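Local coordinates for protein siderophore biosynthesis lipase/esterase, putative (Aspergillus fumigatus, PDB 6GUP) that hydrolyses the ester bonds of the fungal siderophore fusarinine C, releasing fusarinine and iron, but does not cleave triacetylfusarinine C, at residues 85-97 with 124-136. Numbering follows the deposited sequence.
Sequences HLDRDTNEIAQCL and TGSQCVLHYLSRP
L86, I93 and L97 on helix 86-97 pack against C128, H131 and Y132 on helix 125-134. Both helices belong to an alpha/beta-hydrolase fold and lie on the same side of its central sheet. Helix 125-134 leads off from what is probably the nucleophile elbow, whose GxSxG pattern ends at G125. The axes of the two segments cross at -79°, 9.3 Å apart at closest approach.

The contact is tight and buried except at D87. The Y132 side chain is a knob in a hole made by T90, I93, A94 and L97. Its CG is anti to the backbone N (chi1 -173°), which sends the ring out across helix 86-97. The backbone N of A94 lies at the ring edge, in plane. L97 CD1 comes from the opposite direction to 3.6 Å from Y132 CZ. The hydroxyl of Y132 is hydrogen-bonded to the backbone O of M155. Nearby, I93 CD1 reaches C128 CB at 3.7 Å. I93 and L97 also touch strands 37-42 and 117-122 of the sheet. The H131 ring is clamped between L86 CB, 3.5 Å from its centroid in a CH-pi contact, and R135 CG over the other face.

On the solvent side lie the exposed D87 and R135. There the edge of the buried H131 ring meets the D87 carboxylate. In the ring plane, H131 NE2 donates to D87 OD1 at 2.7 Å, on the anti side of OD1 and 25° out of the carboxylate plane.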
loop_
_atom_site.group_PDB
_atom_site.type_symbol
_atom_site.label_atom_id
_atom_site.label_comp_id
_atom_site.label_asym_id
_atom_site.label_seq_id
_atom_site.Cartn_x
_atom_site.Cartn_y
_atom_site.Cartn_z
ATOM N N HIS A 85 -13.548 3.868 8.417
ATOM C CA HIS A 85 -12.568 2.878 7.962
ATOM C C HIS A 85 -12.187 1.819 9.008
ATOM O O HIS A 85 -11.672 0.760 8.641
ATOM C CB HIS A 85 -11.307 3.592 7.452
ATOM C CG HIS A 85 -10.450 4.176 8.534
ATOM N ND1 HIS A 85 -10.637 5.447 9.032
ATOM C CD2 HIS A 85 -9.397 3.660 9.208
ATOM C CE1 HIS A 85 -9.737 5.686 9.970
ATOM N NE2 HIS A 85 -8.973 4.617 10.096
ATOM N N LEU A 86 -12.434 2.096 10.291
ATOM C CA LEU A 86 -11.990 1.203 11.372
ATOM C C LEU A 86 -12.656 -0.178 11.377
ATOM O O LEU A 86 -12.019 -1.156 11.772
ATOM C CB LEU A 86 -12.164 1.861 12.750
ATOM C CG LEU A 86 -11.183 2.959 13.176
ATOM C CD1 LEU A 86 -11.470 3.374 14.612
ATOM C CD2 LEU A 86 -9.733 2.508 13.049
ATOM N N ASP A 87 -13.920 -0.260 10.957
ATOM C CA ASP A 87 -14.616 -1.554 10.860
ATOM C C ASP A 87 -13.962 -2.490 9.840
ATOM O O ASP A 87 -13.778 -3.677 10.113
ATOM C CB ASP A 87 -16.104 -1.370 10.510
ATOM C CG ASP A 87 -16.956 -0.940 11.704
ATOM O OD1 ASP A 87 -16.486 -0.993 12.861
ATOM O OD2 ASP A 87 -18.121 -0.554 11.476
ATOM N N ARG A 88 -13.615 -1.948 8.674
ATOM C CA ARG A 88 -12.941 -2.716 7.622
ATOM C C ARG A 88 -11.501 -3.076 8.005
ATOM O O ARG A 88 -11.046 -4.188 7.729
ATOM C CB ARG A 88 -12.945 -1.923 6.320
ATOM C CG ARG A 88 -12.507 -2.702 5.086
ATOM C CD ARG A 88 -12.491 -1.784 3.877
ATOM N NE ARG A 88 -11.639 -0.617 4.123
ATOM C CZ ARG A 88 -11.781 0.592 3.576
ATOM N NH1 ARG A 88 -12.759 0.862 2.709
ATOM N NH2 ARG A 88 -10.926 1.557 3.907
ATOM N N ASP A 89 -10.792 -2.126 8.617
ATOM C CA ASP A 89 -9.451 -2.363 9.180
ATOM C C ASP A 89 -9.449 -3.565 10.107
ATOM O O ASP A 89 -8.610 -4.461 9.994
ATOM C CB ASP A 89 -8.976 -1.148 9.987
ATOM C CG ASP A 89 -8.510 -0.007 9.115
ATOM O OD1 ASP A 89 -8.854 0.024 7.918
ATOM O OD2 ASP A 89 -7.782 0.861 9.639
ATOM N N THR A 90 -10.407 -3.553 11.024
ATOM C CA THR A 90 -10.584 -4.600 12.015
ATOM C C THR A 90 -10.839 -5.988 11.398
ATOM O O THR A 90 -10.279 -6.984 11.867
ATOM C CB THR A 90 -11.713 -4.190 12.987
ATOM O OG1 THR A 90 -11.232 -3.150 13.847
ATOM C CG2 THR A 90 -12.159 -5.325 13.822
ATOM N N ASN A 91 -11.674 -6.047 10.361
ATOM C CA ASN A 91 -11.954 -7.310 9.656
ATOM C C ASN A 91 -10.704 -7.882 8.991
ATOM O O ASN A 91 -10.478 -9.093 9.022
ATOM C CB ASN A 91 -13.034 -7.118 8.580
ATOM C CG ASN A 91 -14.398 -6.780 9.158
ATOM O OD1 ASN A 91 -15.096 -5.909 8.639
ATOM N ND2 ASN A 91 -14.790 -7.474 10.222
ATOM N N GLU A 92 -9.909 -7.004 8.389
ATOM C CA GLU A 92 -8.688 -7.401 7.686
ATOM C C GLU A 92 -7.565 -7.805 8.643
ATOM O O GLU A 92 -6.793 -8.712 8.335
ATOM C CB GLU A 92 -8.240 -6.287 6.739
ATOM C CG GLU A 92 -9.200 -6.124 5.565
ATOM C CD GLU A 92 -9.037 -4.829 4.795
ATOM O OE1 GLU A 92 -8.192 -3.985 5.164
ATOM O OE2 GLU A 92 -9.771 -4.654 3.801
ATOM N N ILE A 93 -7.483 -7.142 9.796
ATOM C CA ILE A 93 -6.582 -7.567 10.876
ATOM C C ILE A 93 -6.957 -8.980 11.334
ATOM O O ILE A 93 -6.087 -9.841 11.468
ATOM C CB ILE A 93 -6.592 -6.574 12.067
ATOM C CG1 ILE A 93 -5.882 -5.275 11.668
ATOM C CG2 ILE A 93 -5.906 -7.173 13.295
ATOM C CD1 ILE A 93 -6.165 -4.095 12.575
ATOM N N ALA A 94 -8.251 -9.209 11.554
ATOM C CA ALA A 94 -8.762 -10.530 11.945
ATOM C C ALA A 94 -8.427 -11.617 10.918
ATOM O O ALA A 94 -8.063 -12.736 11.293
ATOM C CB ALA A 94 -10.266 -10.470 12.175
ATOM N N GLN A 95 -8.552 -11.280 9.633
ATOM C CA GLN A 95 -8.144 -12.179 8.541
ATOM C C GLN A 95 -6.640 -12.458 8.552
ATOM O O GLN A 95 -6.220 -13.596 8.336
ATOM C CB GLN A 95 -8.559 -11.615 7.177
ATOM C CG GLN A 95 -10.039 -11.773 6.874
ATOM C CD GLN A 95 -10.450 -11.109 5.572
ATOM O OE1 GLN A 95 -10.151 -9.937 5.335
ATOM N NE2 GLN A 95 -11.149 -11.854 4.722
ATOM N N CYS A 96 -5.843 -11.418 8.801
ATOM C CA CYS A 96 -4.387 -11.560 8.902
ATOM C C CYS A 96 -3.974 -12.421 10.097
ATOM O O CYS A 96 -3.069 -13.250 9.981
ATOM C CB CYS A 96 -3.713 -10.190 8.998
ATOM S SG CYS A 96 -1.918 -10.252 8.802
ATOM N N LEU A 97 -4.635 -12.218 11.236
ATOM C CA LEU A 97 -4.393 -13.024 12.437
ATOM C C LEU A 97 -4.739 -14.496 12.229
ATOM O O LEU A 97 -3.999 -15.371 12.685
ATOM C CB LEU A 97 -5.184 -12.481 13.630
ATOM C CG LEU A 97 -4.763 -11.116 14.178
ATOM C CD1 LEU A 97 -5.779 -10.629 15.194
ATOM C CD2 LEU A 97 -3.390 -11.185 14.809
ATOM N N THR A 124 -1.651 6.185 14.773
ATOM C CA THR A 124 -3.080 5.971 14.515
ATOM C C THR A 124 -3.466 4.497 14.293
ATOM O O THR A 124 -4.652 4.176 14.246
ATOM C CB THR A 124 -3.564 6.807 13.313
ATOM O OG1 THR A 124 -2.762 6.508 12.164
ATOM C CG2 THR A 124 -3.465 8.295 13.627
ATOM N N GLY A 125 -2.476 3.612 14.156
ATOM C CA GLY A 125 -2.707 2.166 14.210
ATOM C C GLY A 125 -3.237 1.679 15.553
ATOM O O GLY A 125 -3.850 0.615 15.625
ATOM N N SER A 126 -2.989 2.450 16.616
ATOM C CA SER A 126 -3.577 2.198 17.938
ATOM C C SER A 126 -5.108 2.271 17.958
ATOM O O SER A 126 -5.742 1.601 18.778
ATOM C CB SER A 126 -3.014 3.181 18.966
ATOM O OG SER A 126 -1.608 3.047 19.080
ATOM N N GLN A 127 -5.694 3.082 17.075
ATOM C CA GLN A 127 -7.151 3.125 16.897
ATOM C C GLN A 127 -7.681 1.753 16.489
ATOM O O GLN A 127 -8.677 1.287 17.037
ATOM C CB GLN A 127 -7.563 4.151 15.835
ATOM C CG GLN A 127 -7.274 5.603 16.184
ATOM C CD GLN A 127 -7.454 6.538 15.000
ATOM O OE1 GLN A 127 -8.185 6.236 14.054
ATOM N NE2 GLN A 127 -6.785 7.683 15.047
ATOM N N CYS A 128 -7.004 1.116 15.532
ATOM C CA CYS A 128 -7.362 -0.236 15.080
ATOM C C CYS A 128 -7.302 -1.274 16.205
ATOM O O CYS A 128 -8.135 -2.180 16.252
ATOM C CB CYS A 128 -6.457 -0.685 13.927
ATOM S SG CYS A 128 -6.321 0.503 12.573
ATOM N N VAL A 129 -6.330 -1.127 17.106
ATOM C CA VAL A 129 -6.159 -2.042 18.243
ATOM C C VAL A 129 -7.340 -1.929 19.213
ATOM O O VAL A 129 -7.956 -2.940 19.555
ATOM C CB VAL A 129 -4.819 -1.795 18.988
ATOM C CG1 VAL A 129 -4.705 -2.670 20.234
ATOM C CG2 VAL A 129 -3.637 -2.054 18.061
ATOM N N LEU A 130 -7.652 -0.707 19.644
ATOM C CA LEU A 130 -8.774 -0.469 20.565
ATOM C C LEU A 130 -10.130 -0.789 19.925
ATOM O O LEU A 130 -11.024 -1.306 20.595
ATOM C CB LEU A 130 -8.760 0.978 21.088
ATOM C CG LEU A 130 -9.838 1.397 22.100
ATOM C CD1 LEU A 130 -9.928 0.442 23.282
ATOM C CD2 LEU A 130 -9.579 2.813 22.593
ATOM N N HIS A 131 -10.270 -0.485 18.635
ATOM C CA HIS A 131 -11.489 -0.797 17.876
ATOM C C HIS A 131 -11.679 -2.312 17.721
ATOM O O HIS A 131 -12.795 -2.813 17.850
ATOM C CB HIS A 131 -11.442 -0.118 16.501
ATOM C CG HIS A 131 -12.769 -0.010 15.820
ATOM N ND1 HIS A 131 -13.552 1.123 15.897
ATOM C CD2 HIS A 131 -13.433 -0.871 15.013
ATOM C CE1 HIS A 131 -14.648 0.947 15.180
ATOM N NE2 HIS A 131 -14.600 -0.253 14.633
ATOM N N TYR A 132 -10.585 -3.029 17.458
ATOM C CA TYR A 132 -10.586 -4.501 17.417
ATOM C C TYR A 132 -11.123 -5.095 18.725
ATOM O O TYR A 132 -11.948 -6.013 18.702
ATOM C CB TYR A 132 -9.169 -5.034 17.138
ATOM C CG TYR A 132 -9.069 -6.527 16.901
ATOM C CD1 TYR A 132 -9.005 -7.425 17.970
ATOM C CD2 TYR A 132 -9.010 -7.046 15.605
ATOM C CE1 TYR A 132 -8.908 -8.792 17.756
ATOM C CE2 TYR A 132 -8.911 -8.414 15.382
ATOM C CZ TYR A 132 -8.858 -9.281 16.459
ATOM O OH TYR A 132 -8.766 -10.637 16.247
ATOM N N LEU A 133 -10.658 -4.556 19.851
ATOM C CA LEU A 133 -11.005 -5.074 21.180
ATOM C C LEU A 133 -12.368 -4.625 21.716
ATOM O O LEU A 133 -13.004 -5.374 22.455
ATOM C CB LEU A 133 -9.920 -4.691 22.196
ATOM C CG LEU A 133 -8.530 -5.289 21.969
ATOM C CD1 LEU A 133 -7.526 -4.674 22.933
ATOM C CD2 LEU A 133 -8.562 -6.805 22.106
ATOM N N SER A 134 -12.810 -3.418 21.356
ATOM C CA SER A 134 -13.955 -2.777 22.019
ATOM C C SER A 134 -15.312 -2.961 21.331
ATOM O O SER A 134 -16.345 -2.966 22.005
ATOM C CB SER A 134 -13.680 -1.280 22.200
ATOM O OG SER A 134 -13.591 -0.612 20.953
ATOM N N ARG A 135 -15.317 -3.109 20.007
ATOM C CA ARG A 135 -16.570 -3.141 19.244
ATOM C C ARG A 135 -17.235 -4.523 19.260
ATOM O O ARG A 135 -16.581 -5.514 19.593
ATOM C CB ARG A 135 -16.322 -2.685 17.801
ATOM C CG ARG A 135 -15.696 -1.303 17.660
ATOM C CD ARG A 135 -16.387 -0.216 18.473
ATOM N NE ARG A 135 -17.833 -0.169 18.232
ATOM C CZ ARG A 135 -18.488 0.743 17.506
ATOM N NH1 ARG A 135 -19.811 0.640 17.384
ATOM N NH2 ARG A 135 -17.864 1.761 16.906
ATOM N N PRO A 136 -18.540 -4.592 18.903
ATOM C CA PRO A 136 -19.255 -5.873 18.828
ATOM C C PRO A 136 -18.619 -6.882 17.872
ATOM O O PRO A 136 -18.038 -6.491 16.855
ATOM C CB PRO A 136 -20.642 -5.471 18.313
ATOM C CG PRO A 136 -20.814 -4.069 18.755
ATOM C CD PRO A 136 -19.452 -3.456 18.659
#